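Local coordinates for protein ribonuclease-like 3 (Danio rerio, PDB 2VQ9) that cleaves RNA as a secreted ribonuclease of the pancreatic family, promotes angiogenesis and kills bacteria, Gram-negative species above all, without needing its RNase activity to do so, at residues 78-83 / 137-142; 103-108 / 128-133. All coordinates share one frame; numbering follows the deposited sequence. Where two conformers were deposited one is given.

Interaction 1 of 2, residues 78-83 / 137-142. Unlike the reference sequence in segment 137-142: A140 (reference Thr).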
# COMPACT_ATOMS: atom_id res chain seq x y z
N HIS A 78 11.48 5.23 -4.56
CA HIS A 78 12.05 4.65 -3.32
C HIS A 78 11.44 3.27 -3.05
O HIS A 78 12.17 2.29 -2.85
CB HIS A 78 11.79 5.60 -2.16
CG HIS A 78 12.41 5.19 -0.86
ND1 HIS A 78 12.14 5.85 0.32
CD2 HIS A 78 13.26 4.18 -0.54
CE1 HIS A 78 12.81 5.28 1.31
NE2 HIS A 78 13.50 4.27 0.81
N VAL A 79 10.10 3.17 -3.08
CA VAL A 79 9.47 1.86 -2.87
C VAL A 79 9.92 0.82 -3.92
O VAL A 79 10.14 -0.37 -3.60
CB VAL A 79 7.94 1.96 -2.78
CG1 VAL A 79 7.30 0.55 -2.71
CG2 VAL A 79 7.55 2.81 -1.56
N ARG A 80 10.06 1.24 -5.18
CA ARG A 80 10.56 0.35 -6.24
C ARG A 80 11.85 -0.39 -5.92
O ARG A 80 12.05 -1.52 -6.39
CB ARG A 80 10.79 1.12 -7.52
CG ARG A 80 9.62 1.15 -8.43
CD ARG A 80 10.12 1.24 -9.85
NE ARG A 80 10.50 2.60 -10.19
CZ ARG A 80 11.46 2.90 -11.05
NH1 ARG A 80 12.15 1.93 -11.66
NH2 ARG A 80 11.74 4.17 -11.30
N THR A 81 12.72 0.24 -5.14
CA THR A 81 14.04 -0.35 -4.85
C THR A 81 13.94 -1.64 -4.05
O THR A 81 14.93 -2.37 -3.96
CB THR A 81 14.96 0.62 -4.08
OG1 THR A 81 14.43 0.85 -2.76
CG2 THR A 81 15.12 1.94 -4.83
N VAL A 82 12.78 -1.92 -3.47
CA VAL A 82 12.59 -3.18 -2.78
C VAL A 82 12.68 -4.34 -3.78
O VAL A 82 13.10 -5.44 -3.41
CB VAL A 82 11.27 -3.21 -1.96
CG1 VAL A 82 11.12 -4.51 -1.20
CG2 VAL A 82 11.27 -2.05 -0.96
N CYS A 83 12.34 -4.06 -5.04
CA CYS A 83 12.40 -5.06 -6.12
C CYS A 83 13.72 -5.13 -6.89
O CYS A 83 13.91 -6.03 -7.72
CB CYS A 83 11.28 -4.80 -7.13
SG CYS A 83 9.62 -4.98 -6.49
N GLU A 137 11.25 -5.92 -12.01
CA GLU A 137 11.74 -4.77 -11.27
C GLU A 137 10.62 -3.89 -10.70
O GLU A 137 10.88 -2.86 -10.08
CB GLU A 137 12.66 -3.93 -12.16
CG GLU A 137 12.04 -3.51 -13.49
CD GLU A 137 12.80 -2.38 -14.20
OE1 GLU A 137 13.45 -1.56 -13.50
OE2 GLU A 137 12.75 -2.31 -15.46
N TRP A 138 9.37 -4.30 -10.91
CA TRP A 138 8.23 -3.42 -10.60
C TRP A 138 7.37 -3.99 -9.49
O TRP A 138 6.92 -5.13 -9.59
CB TRP A 138 7.39 -3.22 -11.87
CG TRP A 138 8.18 -2.67 -13.04
CD1 TRP A 138 8.67 -3.38 -14.11
CD2 TRP A 138 8.57 -1.31 -13.24
NE1 TRP A 138 9.34 -2.53 -14.97
CE2 TRP A 138 9.30 -1.26 -14.46
CE3 TRP A 138 8.37 -0.13 -12.53
CZ2 TRP A 138 9.82 -0.07 -14.96
CZ3 TRP A 138 8.90 1.05 -13.03
CH2 TRP A 138 9.62 1.07 -14.24
N PRO A 139 7.12 -3.20 -8.42
CA PRO A 139 6.19 -3.61 -7.37
C PRO A 139 4.78 -3.73 -7.93
O PRO A 139 4.32 -2.85 -8.67
CB PRO A 139 6.25 -2.46 -6.34
CG PRO A 139 7.25 -1.52 -6.80
CD PRO A 139 7.67 -1.84 -8.19
N ALA A 140 4.09 -4.80 -7.56
CA ALA A 140 2.76 -5.09 -8.08
C ALA A 140 1.69 -5.21 -7.00
O ALA A 140 0.52 -4.98 -7.29
CB ALA A 140 2.81 -6.36 -8.92
N HIS A 141 2.06 -5.60 -5.78
CA HIS A 141 1.12 -5.89 -4.70
C HIS A 141 1.78 -5.62 -3.37
O HIS A 141 2.97 -5.89 -3.20
CB HIS A 141 0.70 -7.37 -4.77
CG HIS A 141 -0.13 -7.85 -3.62
ND1 HIS A 141 -1.42 -7.41 -3.39
CD2 HIS A 141 0.13 -8.76 -2.65
CE1 HIS A 141 -1.91 -8.02 -2.32
NE2 HIS A 141 -0.98 -8.83 -1.85
N TYR A 142 1.00 -5.07 -2.44
CA TYR A 142 1.43 -4.94 -1.04
C TYR A 142 0.92 -6.17 -0.30
O TYR A 142 -0.29 -6.35 -0.13
CB TYR A 142 0.93 -3.64 -0.39
CG TYR A 142 1.42 -3.42 1.03
CD1 TYR A 142 2.69 -2.89 1.28
CD2 TYR A 142 0.62 -3.73 2.13
CE1 TYR A 142 3.15 -2.70 2.58
CE2 TYR A 142 1.08 -3.54 3.45
CZ TYR A 142 2.35 -3.02 3.66
OH TYR A 142 2.83 -2.83 4.93
O HOH W 1 12.35 -0.60 -10.63

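Interaction 2 of 2, residues 103-108 / 128-133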
# COMPACT_ATOMS: atom_id res chain seq x y z
N PHE A 103 10.13 0.99 6.79
CA PHE A 103 9.34 2.08 6.23
C PHE A 103 8.22 2.42 7.24
O PHE A 103 7.76 1.57 7.99
CB PHE A 103 8.69 1.65 4.91
CG PHE A 103 9.63 1.59 3.73
CD1 PHE A 103 9.66 2.62 2.78
CD2 PHE A 103 10.46 0.47 3.54
CE1 PHE A 103 10.52 2.53 1.65
CE2 PHE A 103 11.33 0.38 2.43
CZ PHE A 103 11.36 1.41 1.48
N THR A 104 7.81 3.67 7.25
CA THR A 104 6.62 4.03 7.97
C THR A 104 5.42 3.73 7.07
O THR A 104 5.36 4.15 5.91
CB THR A 104 6.67 5.50 8.38
OG1 THR A 104 7.78 5.65 9.28
CG2 THR A 104 5.36 5.92 9.08
N VAL A 105 4.49 2.97 7.63
CA VAL A 105 3.21 2.73 6.95
C VAL A 105 2.04 3.26 7.78
O VAL A 105 2.09 3.26 9.02
CB VAL A 105 3.00 1.24 6.58
CG1 VAL A 105 4.17 0.76 5.71
CG2 VAL A 105 2.81 0.36 7.85
N ILE A 106 0.98 3.69 7.10
CA ILE A 106 -0.27 4.05 7.76
C ILE A 106 -1.36 3.13 7.24
O ILE A 106 -1.61 3.02 6.04
CB ILE A 106 -0.63 5.57 7.55
CG1 ILE A 106 0.44 6.45 8.25
CG2 ILE A 106 -2.12 5.85 7.96
CD1 ILE A 106 -0.00 7.16 9.45
N THR A 107 -1.98 2.41 8.17
CA THR A 107 -3.06 1.48 7.83
C THR A 107 -4.39 2.19 8.08
O THR A 107 -4.66 2.67 9.18
CB THR A 107 -2.92 0.19 8.66
OG1 THR A 107 -1.68 -0.45 8.29
CG2 THR A 107 -4.09 -0.76 8.39
N CYS A 108 -5.20 2.28 7.03
CA CYS A 108 -6.52 2.92 7.04
C CYS A 108 -7.59 1.84 7.10
O CYS A 108 -7.72 1.02 6.20
CB CYS A 108 -6.70 3.75 5.75
SG CYS A 108 -5.52 5.09 5.54
N ARG A 128 7.65 -0.64 9.81
CA ARG A 128 7.75 -2.07 9.45
C ARG A 128 8.68 -2.29 8.30
O ARG A 128 8.92 -1.39 7.51
CB ARG A 128 6.38 -2.64 9.04
CG ARG A 128 5.15 -2.19 9.86
CD ARG A 128 3.96 -3.15 9.67
NE ARG A 128 2.92 -2.92 10.69
CZ ARG A 128 1.90 -3.74 10.95
NH1 ARG A 128 1.75 -4.88 10.29
NH2 ARG A 128 1.00 -3.40 11.88
N LYS A 129 9.18 -3.51 8.15
CA LYS A 129 9.71 -3.91 6.86
C LYS A 129 8.53 -4.30 5.97
O LYS A 129 7.59 -4.99 6.40
CB LYS A 129 10.66 -5.08 7.01
CG LYS A 129 11.66 -4.84 8.09
CD LYS A 129 12.93 -4.28 7.59
CE LYS A 129 14.00 -5.12 8.25
NZ LYS A 129 13.35 -6.47 8.37
N ILE A 130 8.55 -3.83 4.74
CA ILE A 130 7.40 -4.05 3.87
C ILE A 130 7.69 -5.25 2.98
O ILE A 130 8.83 -5.46 2.56
CB ILE A 130 7.06 -2.78 3.05
CG1 ILE A 130 8.23 -2.32 2.18
CG2 ILE A 130 6.63 -1.65 4.00
CD1 ILE A 130 7.82 -1.18 1.14
N VAL A 131 6.63 -6.01 2.70
CA VAL A 131 6.69 -7.16 1.82
C VAL A 131 5.85 -6.84 0.60
O VAL A 131 4.63 -6.60 0.70
CB VAL A 131 6.19 -8.45 2.53
CG1 VAL A 131 6.32 -9.65 1.61
CG2 VAL A 131 6.96 -8.67 3.85
N VAL A 132 6.51 -6.83 -0.55
CA VAL A 132 5.87 -6.50 -1.81
C VAL A 132 6.07 -7.67 -2.79
O VAL A 132 7.11 -8.33 -2.74
CB VAL A 132 6.45 -5.13 -2.36
CG1 VAL A 132 6.24 -3.99 -1.33
CG2 VAL A 132 7.89 -5.25 -2.74
N ALA A 133 5.08 -7.93 -3.63
CA ALA A 133 5.25 -8.77 -4.81
C ALA A 133 5.85 -7.94 -5.92
O ALA A 133 5.38 -6.82 -6.23
CB ALA A 133 3.93 -9.40 -5.26

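Interaction 1 of 2, residues 78-83 / 137-142
R80 reaches out from segment 78-83 and lies alongside the indole of W138, the two side chains running the same way. Its CD sits 3.4 Å from W138 CZ3, and the guanidinium continues past CZ3 and CH2, its plane 20° from that of the ring, with CZ3 over one of its faces. A bend at chi3 (-79°) lets the guanidinium run alongside the ring. The far nitrogen, NH2, is held by N77 of the same helix, while NH1 gives a bond of 2.7 Å to a water. That water passes its own hydrogens to E137 O and, at 3.2 Å, to E137 OE1. Water thus bridges charges that are too far apart for a salt bridge, NH1 and OE1 being 4.2 Å from each other. E137 has its CG wedged between its own backbone N and carbonyl carbon (chi1 54°), which lays CG against one face of the neighbouring indole. Here the third helix of the ribonuclease A fold meets the start of strand 138-146, the strand that carries H141, the proton donor of the active site. P139 fills the angle between them: its CD packs 3.6 Å from R80 CG, and its ring also meets Y30 and F33 of helix 27-37. Deeper in, C83 SG stands beside the backbone N of its own residue and lies 3.6 Å from P139 N. Its disulfide to C134 ties segment 78-83 to strand 120-135. Farther along strand 138-146, A140, where the reference sequence has threonine, and H141 both face A133 in a classic beta bulge.

Interaction 2 of 2, residues 103-108 / 128-133
F103 and R128 face each other as an antiparallel hydrogen-bonded pair, and each satisfies both backbone polar groups of the other. F103 N gives a bond of 2.8 Å to R128 O, and R128 N returns one of 2.9 Å to F103 O. Both are nearly straight at the hydrogen, yet they reach their acceptors differently: the second runs close to the C=O direction, whereas F103 N is tilted 26° from the carbonyl plane of R128. From this pair 103-108 runs on beside the earlier part of strand 120-135, V105 bonding with S126 and T107 with K124, while 128-133 continues past the start of the other strand; the two segments therefore lie at 77°. Strand 68-72 and its surroundings take other backbone groups, T104 bonding with Q73 and I106 with F71, while I130 N goes to the hydroxyl of S99. Side chains on the face of F103, V105 and I130 meet across the bend. I130 has CG1 lodged between its backbone N and carbonyl carbon (chi1 59°), and its CD1 comes over one face of the F103 ring, 4.1 Å from the centroid, in a CH-pi contact. Its other branch, CG2, meets V105 CG1 at 3.8 Å. V105 CG2 touches the extended chain of R128 at CG, the two side chains crossing at about a right angle. NE and NH1 of R128 find partners outside the contact, S126 OG and G145 O of strand 138-146. Such pairing belongs to the long, bent antiparallel hairpin of the curved ribonuclease A sheet, beside strand 68-72, whose T70 belongs to the substrate-binding site.

In the fold
The two contacts lie 12 Å apart, centre to centre, and interaction 2 is nested in the chain between the segments of interaction 1: helix 76-80 comes first, then strands 103-112 and 120-135, then strand 138-146. They meet where strands 120-135 and 138-146 pair. A140 N lies 2.7 Å from A133 O, and H141 O 3.0 Å from A133 N, both probable hydrogen bonds. The rings of H78 and F103 also meet. Interaction 1 therefore joins a helix to the edge of the sheet, while interaction 2 lies within it. Together they connect the strand bearing the proton donor to the hairpin beside strand 68-72 and its substrate-binding residues.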